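Local coordinates for protein probable FAD-dependent oxidoreductase PA4991 (Pseudomonas aeruginosa PAO1, PDB 5EZ7) that binds one FAD per subunit and probably acts as an FAD-dependent oxidoreductase on a substrate that remains unknown, at residues E285-L296 against Q307-V315; D329-L340 against L349-R360. All coordinates share one frame; numbering follows the deposited sequence.

Contact 1: E285-L296 against Q307-V315; sequences EAAQIAEARREL and QAQWATLRV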
loop_
_atom_site.group_PDB
_atom_site.type_symbol
_atom_site.label_atom_id
_atom_site.label_comp_id
_atom_site.label_asym_id
_atom_site.label_seq_id
_atom_site.Cartn_x
_atom_site.Cartn_y
_atom_site.Cartn_z
ATOM N N GLU A 285 17.991 -12.239 -11.784
ATOM C CA GLU A 285 17.157 -13.103 -10.967
ATOM C C GLU A 285 17.931 -14.236 -10.194
ATOM O O GLU A 285 17.716 -14.439 -8.983
ATOM C CB GLU A 285 16.013 -13.676 -11.813
ATOM C CG GLU A 285 14.998 -14.419 -10.953
ATOM C CD GLU A 285 13.861 -15.084 -11.716
ATOM O OE1 GLU A 285 14.117 -15.502 -12.873
ATOM O OE2 GLU A 285 12.733 -15.204 -11.129
ATOM N N ALA A 286 18.807 -14.937 -10.916
ATOM C CA ALA A 286 19.613 -16.006 -10.364
ATOM C C ALA A 286 20.637 -15.526 -9.344
ATOM O O ALA A 286 20.777 -16.126 -8.299
ATOM C CB ALA A 286 20.302 -16.785 -11.481
ATOM N N ALA A 287 21.369 -14.471 -9.671
ATOM C CA ALA A 287 22.252 -13.811 -8.705
ATOM C C ALA A 287 21.479 -13.325 -7.460
ATOM O O ALA A 287 21.945 -13.488 -6.336
ATOM C CB ALA A 287 22.990 -12.653 -9.372
ATOM N N GLN A 288 20.284 -12.765 -7.664
ATOM C CA GLN A 288 19.468 -12.297 -6.525
ATOM C C GLN A 288 18.940 -13.435 -5.657
ATOM O O GLN A 288 18.973 -13.341 -4.427
ATOM C CB GLN A 288 18.327 -11.383 -6.993
ATOM C CG GLN A 288 17.458 -10.828 -5.872
ATOM C CD GLN A 288 18.164 -9.825 -4.971
ATOM O OE1 GLN A 288 19.392 -9.827 -4.820
ATOM N NE2 GLN A 288 17.382 -8.957 -4.368
ATOM N N ILE A 289 18.474 -14.503 -6.305
ATOM C CA ILE A 289 18.123 -15.742 -5.614
ATOM C C ILE A 289 19.314 -16.307 -4.878
ATOM O O ILE A 289 19.208 -16.611 -3.717
ATOM C CB ILE A 289 17.519 -16.777 -6.581
ATOM C CG1 ILE A 289 16.058 -16.361 -6.875
ATOM C CG2 ILE A 289 17.580 -18.214 -6.031
ATOM C CD1 ILE A 289 15.516 -16.950 -8.179
ATOM N N ALA A 290 20.449 -16.417 -5.543
ATOM C CA ALA A 290 21.632 -16.995 -4.912
ATOM C C ALA A 290 22.062 -16.196 -3.673
ATOM O O ALA A 290 22.431 -16.792 -2.663
ATOM C CB ALA A 290 22.777 -17.116 -5.902
ATOM N N GLU A 291 21.979 -14.866 -3.755
ATOM C CA GLU A 291 22.258 -13.965 -2.616
ATOM C C GLU A 291 21.281 -14.216 -1.437
ATOM O O GLU A 291 21.671 -14.355 -0.257
ATOM C CB GLU A 291 22.168 -12.506 -3.086
ATOM C CG GLU A 291 22.458 -11.450 -2.036
ATOM C CD GLU A 291 23.894 -11.500 -1.492
ATOM O OE1 GLU A 291 24.838 -11.855 -2.230
ATOM O OE2 GLU A 291 24.095 -11.199 -0.298
ATOM N N ALA A 292 20.015 -14.305 -1.778
ATOM C CA ALA A 292 18.998 -14.700 -0.829
ATOM C C ALA A 292 19.277 -16.050 -0.165
ATOM O O ALA A 292 19.065 -16.152 1.040
ATOM C CB ALA A 292 17.630 -14.735 -1.491
ATOM N N ARG A 293 19.760 -17.061 -0.905
ATOM C CA ARG A 293 20.058 -18.381 -0.268
ATOM C C ARG A 293 21.190 -18.306 0.712
ATOM O O ARG A 293 21.121 -18.931 1.749
ATOM C CB ARG A 293 20.498 -19.468 -1.233
ATOM C CG ARG A 293 19.462 -19.990 -2.173
ATOM C CD ARG A 293 20.107 -21.079 -3.015
ATOM N NE ARG A 293 19.238 -21.435 -4.127
ATOM C CZ ARG A 293 18.303 -22.388 -4.100
ATOM N NH1 ARG A 293 18.099 -23.138 -2.997
ATOM N NH2 ARG A 293 17.554 -22.612 -5.199
ATOM N N ARG A 294 22.255 -17.608 0.344
ATOM C CA ARG A 294 23.348 -17.396 1.258
ATOM C C ARG A 294 22.854 -16.761 2.552
ATOM O O ARG A 294 23.157 -17.237 3.642
ATOM C CB ARG A 294 24.465 -16.543 0.630
ATOM C CG ARG A 294 25.382 -17.324 -0.314
ATOM C CD ARG A 294 26.620 -16.495 -0.696
ATOM N NE ARG A 294 26.260 -15.266 -1.428
ATOM C CZ ARG A 294 26.016 -15.205 -2.741
ATOM N NH1 ARG A 294 25.668 -14.036 -3.308
ATOM N NH2 ARG A 294 26.096 -16.313 -3.494
ATOM N N GLU A 295 22.046 -15.711 2.428
ATOM C CA GLU A 295 21.668 -14.953 3.608
ATOM C C GLU A 295 20.706 -15.709 4.549
ATOM O O GLU A 295 20.865 -15.664 5.772
ATOM C CB GLU A 295 21.183 -13.576 3.195
ATOM C CG GLU A 295 22.332 -12.681 2.726
ATOM C CD GLU A 295 22.910 -11.854 3.861
ATOM O OE1 GLU A 295 22.267 -10.811 4.206
ATOM O OE2 GLU A 295 23.993 -12.258 4.404
ATOM N N LEU A 296 19.757 -16.453 3.991
ATOM C CA LEU A 296 18.934 -17.334 4.816
ATOM C C LEU A 296 19.680 -18.510 5.473
ATOM O O LEU A 296 19.380 -18.835 6.607
ATOM C CB LEU A 296 17.713 -17.826 4.061
ATOM C CG LEU A 296 16.758 -16.674 3.758
ATOM C CD1 LEU A 296 15.678 -17.144 2.783
ATOM C CD2 LEU A 296 16.162 -16.069 5.025
ATOM N N GLN A 307 13.931 -27.960 -0.606
ATOM C CA GLN A 307 12.771 -28.259 -1.420
ATOM C C GLN A 307 11.975 -27.018 -1.816
ATOM O O GLN A 307 10.894 -27.134 -2.365
ATOM C CB GLN A 307 11.896 -29.226 -0.634
ATOM C CG GLN A 307 12.678 -30.477 -0.290
ATOM C CD GLN A 307 12.115 -31.653 -1.011
ATOM O OE1 GLN A 307 12.186 -31.736 -2.249
ATOM N NE2 GLN A 307 11.486 -32.555 -0.252
ATOM N N ALA A 308 12.537 -25.841 -1.568
ATOM C CA ALA A 308 11.831 -24.604 -1.713
ATOM C C ALA A 308 11.764 -24.202 -3.164
ATOM O O ALA A 308 12.645 -24.527 -3.952
ATOM C CB ALA A 308 12.502 -23.524 -0.915
ATOM N N GLN A 309 10.712 -23.485 -3.522
ATOM C CA GLN A 309 10.711 -22.782 -4.798
ATOM C C GLN A 309 11.069 -21.319 -4.551
ATOM O O GLN A 309 10.746 -20.789 -3.486
ATOM C CB GLN A 309 9.353 -22.850 -5.461
ATOM C CG GLN A 309 8.873 -24.247 -5.812
ATOM C CD GLN A 309 7.439 -24.141 -6.227
ATOM O OE1 GLN A 309 6.549 -24.214 -5.387
ATOM N NE2 GLN A 309 7.210 -23.786 -7.481
ATOM N N TRP A 310 11.689 -20.703 -5.560
ATOM C CA TRP A 310 12.276 -19.381 -5.488
ATOM C C TRP A 310 11.855 -18.560 -6.688
ATOM O O TRP A 310 11.903 -19.028 -7.822
ATOM C CB TRP A 310 13.790 -19.456 -5.540
ATOM C CG TRP A 310 14.394 -20.216 -4.440
ATOM C CD1 TRP A 310 14.589 -21.585 -4.387
ATOM C CD2 TRP A 310 14.933 -19.688 -3.225
ATOM N NE1 TRP A 310 15.205 -21.917 -3.210
ATOM C CE2 TRP A 310 15.418 -20.776 -2.476
ATOM C CE3 TRP A 310 15.050 -18.395 -2.691
ATOM C CZ2 TRP A 310 15.993 -20.616 -1.223
ATOM C CZ3 TRP A 310 15.624 -18.236 -1.450
ATOM C CH2 TRP A 310 16.089 -19.340 -0.728
ATOM N N ALA A 311 11.474 -17.318 -6.434
ATOM C CA ALA A 311 11.179 -16.362 -7.493
ATOM C C ALA A 311 11.577 -14.963 -7.036
ATOM O O ALA A 311 11.842 -14.736 -5.860
ATOM C CB ALA A 311 9.690 -16.419 -7.810
ATOM N N THR A 312 11.626 -14.013 -7.950
ATOM C CA THR A 312 11.839 -12.633 -7.574
ATOM C C THR A 312 10.802 -11.756 -8.237
ATOM O O THR A 312 10.082 -12.189 -9.152
ATOM C CB THR A 312 13.236 -12.141 -7.905
ATOM O OG1 THR A 312 13.295 -11.781 -9.285
ATOM C CG2 THR A 312 14.278 -13.207 -7.542
ATOM N N LEU A 313 10.719 -10.526 -7.747
ATOM C CA LEU A 313 9.759 -9.578 -8.233
ATOM C C LEU A 313 10.379 -8.184 -8.304
ATOM O O LEU A 313 10.912 -7.692 -7.303
ATOM C CB LEU A 313 8.625 -9.578 -7.248
ATOM C CG LEU A 313 7.505 -8.583 -7.496
ATOM C CD1 LEU A 313 6.698 -9.021 -8.715
ATOM C CD2 LEU A 313 6.642 -8.533 -6.272
ATOM N N ARG A 314 10.308 -7.559 -9.487
ATOM C CA ARG A 314 10.794 -6.201 -9.718
ATOM C C ARG A 314 9.580 -5.298 -9.654
ATOM O O ARG A 314 8.566 -5.597 -10.269
ATOM C CB ARG A 314 11.496 -6.090 -11.065
ATOM C CG ARG A 314 12.412 -7.271 -11.353
ATOM C CD ARG A 314 13.387 -7.045 -12.514
ATOM N NE ARG A 314 14.485 -6.330 -11.944
ATOM C CZ ARG A 314 15.747 -6.727 -11.782
ATOM N NH1 ARG A 314 16.220 -7.860 -12.266
ATOM N NH2 ARG A 314 16.570 -5.898 -11.147
ATOM N N VAL A 315 9.645 -4.235 -8.865
ATOM C CA VAL A 315 8.557 -3.262 -8.803
ATOM C C VAL A 315 9.105 -1.914 -8.387
ATOM O O VAL A 315 10.023 -1.813 -7.565
ATOM C CB VAL A 315 7.414 -3.718 -7.866
ATOM C CG1 VAL A 315 7.912 -4.066 -6.485
ATOM C CG2 VAL A 315 6.307 -2.682 -7.749
#
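Arg293 lies over one face of the Trp310 indole and uses two parts of its chain to do so. Its CG sits above the six-membered ring, 4.0 Å from the centroid, in a CH-pi contact, while the chain runs on extended to carry CZ over the five-membered ring, an off-centre cation-pi contact at 3.8 Å. The guanidinium is tilted 48° from the indole plane. Its NH1 comes within 3.1 Å of Trp310 NE1, but both are donors and form no hydrogen bond, so any attraction is probably to the pi system. Ile289 CG2 meets the same ring system nearer its root, 4.0 Å from Trp310 CB, and Ala292 CB approaches Trp310 CZ3 obliquely. Two residues along the strand, on the same side, Thr312 divides its branches: CG2 packs on Ile289 CG1 at 3.7 Å, and OG1 hydrogen-bonds His230 on strand 224-236. With Glu285 CG anti to the backbone N (chi1 -172°), its extended chain passes slantwise over Thr312, CG being 3.7 Å from Thr312 CG2. No hydrogen bond joins the segments; apolar contact and Arg293 hold them together. The arrangement is that of a helix laid across the outer strand of a mixed beta-sheet, crossing at 119°.

Contact 2: D329-L340 against L349-R360; sequences DNAFLAEQGRLL and LAPDFADRVCAR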
loop_
_atom_site.group_PDB
_atom_site.type_symbol
_atom_site.label_atom_id
_atom_site.label_comp_id
_atom_site.label_asym_id
_atom_site.label_seq_id
_atom_site.Cartn_x
_atom_site.Cartn_y
_atom_site.Cartn_z
ATOM N N ASP A 329 8.423 11.836 6.742
ATOM C CA ASP A 329 7.580 10.653 7.152
ATOM C C ASP A 329 6.087 10.992 7.080
ATOM O O ASP A 329 5.341 10.766 8.033
ATOM C CB ASP A 329 7.925 10.159 8.568
ATOM C CG ASP A 329 9.412 9.785 8.749
ATOM O OD1 ASP A 329 9.979 9.123 7.864
ATOM O OD2 ASP A 329 10.005 10.129 9.811
ATOM N N ASN A 330 5.677 11.563 5.945
ATOM C CA ASN A 330 4.298 12.076 5.714
ATOM C C ASN A 330 3.837 11.708 4.329
ATOM O O ASN A 330 4.655 11.475 3.423
ATOM C CB ASN A 330 4.213 13.594 5.828
ATOM C CG ASN A 330 4.574 14.099 7.202
ATOM O OD1 ASN A 330 3.694 14.360 8.021
ATOM N ND2 ASN A 330 5.872 14.237 7.467
ATOM N N ALA A 331 2.524 11.638 4.163
ATOM C CA ALA A 331 1.951 11.535 2.849
ATOM C C ALA A 331 2.265 12.843 2.151
ATOM O O ALA A 331 2.563 13.829 2.807
ATOM C CB ALA A 331 0.442 11.340 2.948
ATOM N N PHE A 332 2.248 12.826 0.825
ATOM C CA PHE A 332 2.417 14.043 0.015
ATOM C C PHE A 332 1.105 14.371 -0.761
ATOM O O PHE A 332 0.485 13.486 -1.401
ATOM C CB PHE A 332 3.598 13.860 -0.951
ATOM C CG PHE A 332 3.763 14.990 -1.927
ATOM C CD1 PHE A 332 3.036 15.024 -3.113
ATOM C CD2 PHE A 332 4.596 16.068 -1.631
ATOM C CE1 PHE A 332 3.180 16.094 -3.975
ATOM C CE2 PHE A 332 4.706 17.154 -2.493
ATOM C CZ PHE A 332 4.016 17.155 -3.668
ATOM N N LEU A 333 0.708 15.634 -0.721
ATOM C CA LEU A 333 -0.413 16.121 -1.498
ATOM C C LEU A 333 -0.115 17.467 -2.102
ATOM O O LEU A 333 0.478 18.302 -1.456
ATOM C CB LEU A 333 -1.639 16.246 -0.615
ATOM C CG LEU A 333 -2.980 16.593 -1.282
ATOM C CD1 LEU A 333 -3.400 15.612 -2.334
ATOM C CD2 LEU A 333 -4.040 16.629 -0.207
ATOM N N ALA A 334 -0.552 17.657 -3.341
ATOM C CA ALA A 334 -0.517 18.928 -4.019
ATOM C C ALA A 334 -1.853 19.214 -4.719
ATOM O O ALA A 334 -2.660 18.300 -4.947
ATOM C CB ALA A 334 0.576 18.894 -5.042
ATOM N N GLU A 335 -2.057 20.465 -5.109
ATOM C CA GLU A 335 -3.231 20.858 -5.862
ATOM C C GLU A 335 -2.991 21.907 -6.904
ATOM O O GLU A 335 -2.139 22.688 -6.756
ATOM C CB GLU A 335 -4.307 21.397 -4.931
ATOM C CG GLU A 335 -3.772 22.234 -3.804
ATOM C CD GLU A 335 -4.880 22.795 -2.937
ATOM O OE1 GLU A 335 -6.000 23.122 -3.429
ATOM O OE2 GLU A 335 -4.616 22.931 -1.735
ATOM N N GLN A 336 -3.794 21.879 -7.956
ATOM C CA GLN A 336 -3.907 22.927 -8.942
ATOM C C GLN A 336 -5.429 23.058 -9.238
ATOM O O GLN A 336 -6.058 22.142 -9.758
ATOM C CB GLN A 336 -3.060 22.569 -10.170
ATOM C CG GLN A 336 -3.266 23.444 -11.416
ATOM C CD GLN A 336 -2.510 24.782 -11.388
ATOM O OE1 GLN A 336 -1.290 24.791 -11.424
ATOM N NE2 GLN A 336 -3.239 25.916 -11.363
ATOM N N GLY A 337 -6.022 24.180 -8.851
ATOM C CA GLY A 337 -7.438 24.390 -9.029
ATOM C C GLY A 337 -8.203 23.318 -8.261
ATOM O O GLY A 337 -7.960 23.110 -7.085
ATOM N N ARG A 338 -9.059 22.585 -8.958
ATOM C CA ARG A 338 -9.892 21.561 -8.323
ATOM C C ARG A 338 -9.253 20.160 -8.330
ATOM O O ARG A 338 -9.919 19.167 -8.024
ATOM C CB ARG A 338 -11.238 21.519 -9.026
ATOM C CG ARG A 338 -11.638 22.879 -9.539
ATOM C CD ARG A 338 -13.078 23.176 -9.408
ATOM N NE ARG A 338 -13.925 22.133 -9.948
ATOM C CZ ARG A 338 -15.246 22.209 -9.933
ATOM N NH1 ARG A 338 -15.819 23.308 -9.419
ATOM N NH2 ARG A 338 -15.994 21.207 -10.409
ATOM N N LEU A 339 -7.975 20.111 -8.706
ATOM C CA LEU A 339 -7.251 18.868 -8.837
ATOM C C LEU A 339 -6.393 18.697 -7.616
ATOM O O LEU A 339 -5.709 19.637 -7.180
ATOM C CB LEU A 339 -6.382 18.872 -10.068
ATOM C CG LEU A 339 -5.604 17.574 -10.268
ATOM C CD1 LEU A 339 -6.507 16.472 -10.808
ATOM C CD2 LEU A 339 -4.430 17.838 -11.212
ATOM N N LEU A 340 -6.470 17.502 -7.046
ATOM C CA LEU A 340 -5.669 17.128 -5.892
ATOM C C LEU A 340 -4.949 15.892 -6.324
ATOM O O LEU A 340 -5.508 15.089 -7.007
ATOM C CB LEU A 340 -6.547 16.843 -4.677
ATOM C CG LEU A 340 -7.186 18.088 -4.040
ATOM C CD1 LEU A 340 -8.411 17.734 -3.239
ATOM C CD2 LEU A 340 -6.231 18.832 -3.125
ATOM N N LEU A 349 0.896 5.048 5.802
ATOM C CA LEU A 349 0.539 6.473 5.800
ATOM C C LEU A 349 -0.703 6.806 4.942
ATOM O O LEU A 349 -1.004 7.976 4.682
ATOM C CB LEU A 349 1.767 7.276 5.309
ATOM C CG LEU A 349 2.926 7.489 6.292
ATOM C CD1 LEU A 349 4.157 8.080 5.590
ATOM C CD2 LEU A 349 2.528 8.438 7.389
ATOM N N ALA A 350 -1.423 5.788 4.493
ATOM C CA ALA A 350 -2.642 6.034 3.740
ATOM C C ALA A 350 -3.652 6.840 4.545
ATOM O O ALA A 350 -4.280 7.713 3.986
ATOM C CB ALA A 350 -3.269 4.756 3.256
ATOM N N PRO A 351 -3.787 6.590 5.863
ATOM C CA PRO A 351 -4.699 7.445 6.625
ATOM C C PRO A 351 -4.261 8.938 6.750
ATOM O O PRO A 351 -5.096 9.807 7.011
ATOM C CB PRO A 351 -4.751 6.768 8.012
ATOM C CG PRO A 351 -4.091 5.443 7.863
ATOM C CD PRO A 351 -3.149 5.579 6.720
ATOM N N ASP A 352 -2.968 9.213 6.615
ATOM C CA ASP A 352 -2.442 10.572 6.622
ATOM C C ASP A 352 -2.750 11.230 5.273
ATOM O O ASP A 352 -3.035 12.428 5.206
ATOM C CB ASP A 352 -0.926 10.577 6.938
ATOM C CG ASP A 352 -0.361 11.985 7.066
ATOM O OD1 ASP A 352 -0.753 12.693 8.032
ATOM O OD2 ASP A 352 0.452 12.413 6.197
ATOM N N PHE A 353 -2.721 10.443 4.208
ATOM C CA PHE A 353 -3.086 10.938 2.867
ATOM C C PHE A 353 -4.541 11.374 2.847
ATOM O O PHE A 353 -4.821 12.503 2.456
ATOM C CB PHE A 353 -2.791 9.901 1.780
ATOM C CG PHE A 353 -3.209 10.317 0.395
ATOM C CD1 PHE A 353 -2.429 11.196 -0.355
ATOM C CD2 PHE A 353 -4.366 9.818 -0.178
ATOM C CE1 PHE A 353 -2.797 11.579 -1.631
ATOM C CE2 PHE A 353 -4.742 10.192 -1.467
ATOM C CZ PHE A 353 -3.965 11.082 -2.183
ATOM N N ALA A 354 -5.438 10.504 3.317
ATOM C CA ALA A 354 -6.824 10.866 3.576
ATOM C C ALA A 354 -6.991 12.146 4.421
ATOM O O ALA A 354 -7.709 13.031 4.019
ATOM C CB ALA A 354 -7.600 9.696 4.172
ATOM N N ASP A 355 -6.332 12.242 5.568
ATOM C CA ASP A 355 -6.394 13.480 6.420
ATOM C C ASP A 355 -6.012 14.730 5.649
ATOM O O ASP A 355 -6.636 15.763 5.842
ATOM C CB ASP A 355 -5.445 13.428 7.623
ATOM C CG ASP A 355 -5.804 12.345 8.639
ATOM O OD1 ASP A 355 -6.990 11.966 8.750
ATOM O OD2 ASP A 355 -4.876 11.859 9.343
ATOM N N ARG A 356 -4.992 14.632 4.787
ATOM C CA ARG A 356 -4.499 15.791 4.060
ATOM C C ARG A 356 -5.512 16.224 3.029
ATOM O O ARG A 356 -5.737 17.426 2.871
ATOM C CB ARG A 356 -3.110 15.577 3.475
ATOM C CG ARG A 356 -2.015 15.876 4.489
ATOM C CD ARG A 356 -0.819 14.952 4.355
ATOM N NE ARG A 356 0.199 15.222 5.389
ATOM C CZ ARG A 356 1.158 16.158 5.302
ATOM N NH1 ARG A 356 1.264 16.928 4.216
ATOM N NH2 ARG A 356 2.029 16.336 6.306
ATOM N N VAL A 357 -6.164 15.258 2.380
ATOM C CA VAL A 357 -7.234 15.571 1.458
ATOM C C VAL A 357 -8.437 16.179 2.205
ATOM O O VAL A 357 -8.993 17.198 1.749
ATOM C CB VAL A 357 -7.654 14.352 0.621
ATOM C CG1 VAL A 357 -8.936 14.620 -0.149
ATOM C CG2 VAL A 357 -6.542 13.944 -0.349
ATOM N N CYS A 358 -8.835 15.561 3.324
ATOM C CA CYS A 358 -10.024 16.021 4.070
ATOM C C CYS A 358 -9.821 17.434 4.646
ATOM O O CYS A 358 -10.754 18.231 4.625
ATOM C CB CYS A 358 -10.443 15.036 5.174
ATOM S SG CYS A 358 -11.127 13.498 4.504
ATOM N N ALA A 359 -8.605 17.762 5.084
ATOM C CA ALA A 359 -8.311 19.121 5.550
ATOM C C ALA A 359 -8.345 20.170 4.431
ATOM O O ALA A 359 -8.642 21.316 4.695
ATOM C CB ALA A 359 -6.977 19.180 6.286
ATOM N N ARG A 360 -8.015 19.799 3.200
ATOM C CA ARG A 360 -8.196 20.713 2.067
ATOM C C ARG A 360 -9.645 20.965 1.798
ATOM O O ARG A 360 -10.012 22.074 1.503
ATOM C CB ARG A 360 -7.576 20.162 0.796
ATOM C CG ARG A 360 -6.070 20.179 0.870
ATOM C CD ARG A 360 -5.445 21.443 0.304
ATOM N NE ARG A 360 -5.525 22.604 1.194
ATOM C CZ ARG A 360 -6.144 23.773 0.946
ATOM N NH1 ARG A 360 -6.803 24.024 -0.200
ATOM N NH2 ARG A 360 -6.102 24.725 1.877
#
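The Arg356 guanidinium has Ala331 O over one face, 3.5 Å above the plane, and Asp352 OD1 at its edge, whereas the Phe353 ring takes Val357 CG2 on a face and Phe332 O at its edge, 3.8 Å from CE1. From Arg356, NH2 reaches Asn330 OD1 in a weak hydrogen bond, the amide and guanidinium planes being 59° apart. Asp352 links the two sides of this polar end. Through its anti lone pair, OD2 accepts a hydrogen bond from Ala331 N, 3.0 Å away and 156° at the hydrogen, and it also pairs with Arg356 NE within the helix, in a salt bridge whose hydrogen bond is weak. The carboxylate thus ties the backbone just ahead of strand 332-336 to the helix, and its charge probably helps to place the arginine. Ala331 CB presses close to the helix, 3.7 Å from Phe353 CB. Further along, Leu333 crosses Val357 at about a right angle, its CD2 meeting Val357 CG2 at 3.7 Å, while its CD1 touches Phe353 CE1. Leu340, on the neighbouring strand, adds CD2 against Arg360 CG at 4.2 Å. Strand and helix run nearly parallel, 27° apart. Val357 also packs on Leu22 of helix 17-28, and Phe353 lies near Ala18, which binds FAD. Helix 350-364, following strand 339-343 and packed against its sheet, is characteristic of the Rossmann-type FAD-binding domain of the DAO family, where such a C-terminal helix flanks the dinucleotide fold.

In the fold
Contact 1 and contact 2 are built from consecutive parts of the chain: helix 285-299 and strand 309-320 close the first before strand 332-336 opens the second. Their centres lie about 37 Å apart, on opposite sides of the chain's centre, and their nearest atoms are about 16 Å from each other. They share no sheet. Strand 309-320 borders the eight-stranded mixed sheet, whereas strands 332-336 and 339-343 belong to the six-stranded sheet of the FAD-binding domain. The cofactor connects them indirectly: Val315, the last residue of segment 307-315, touches FAD, and Ala348, just before helix 350-364 of contact 2, is among its binding residues.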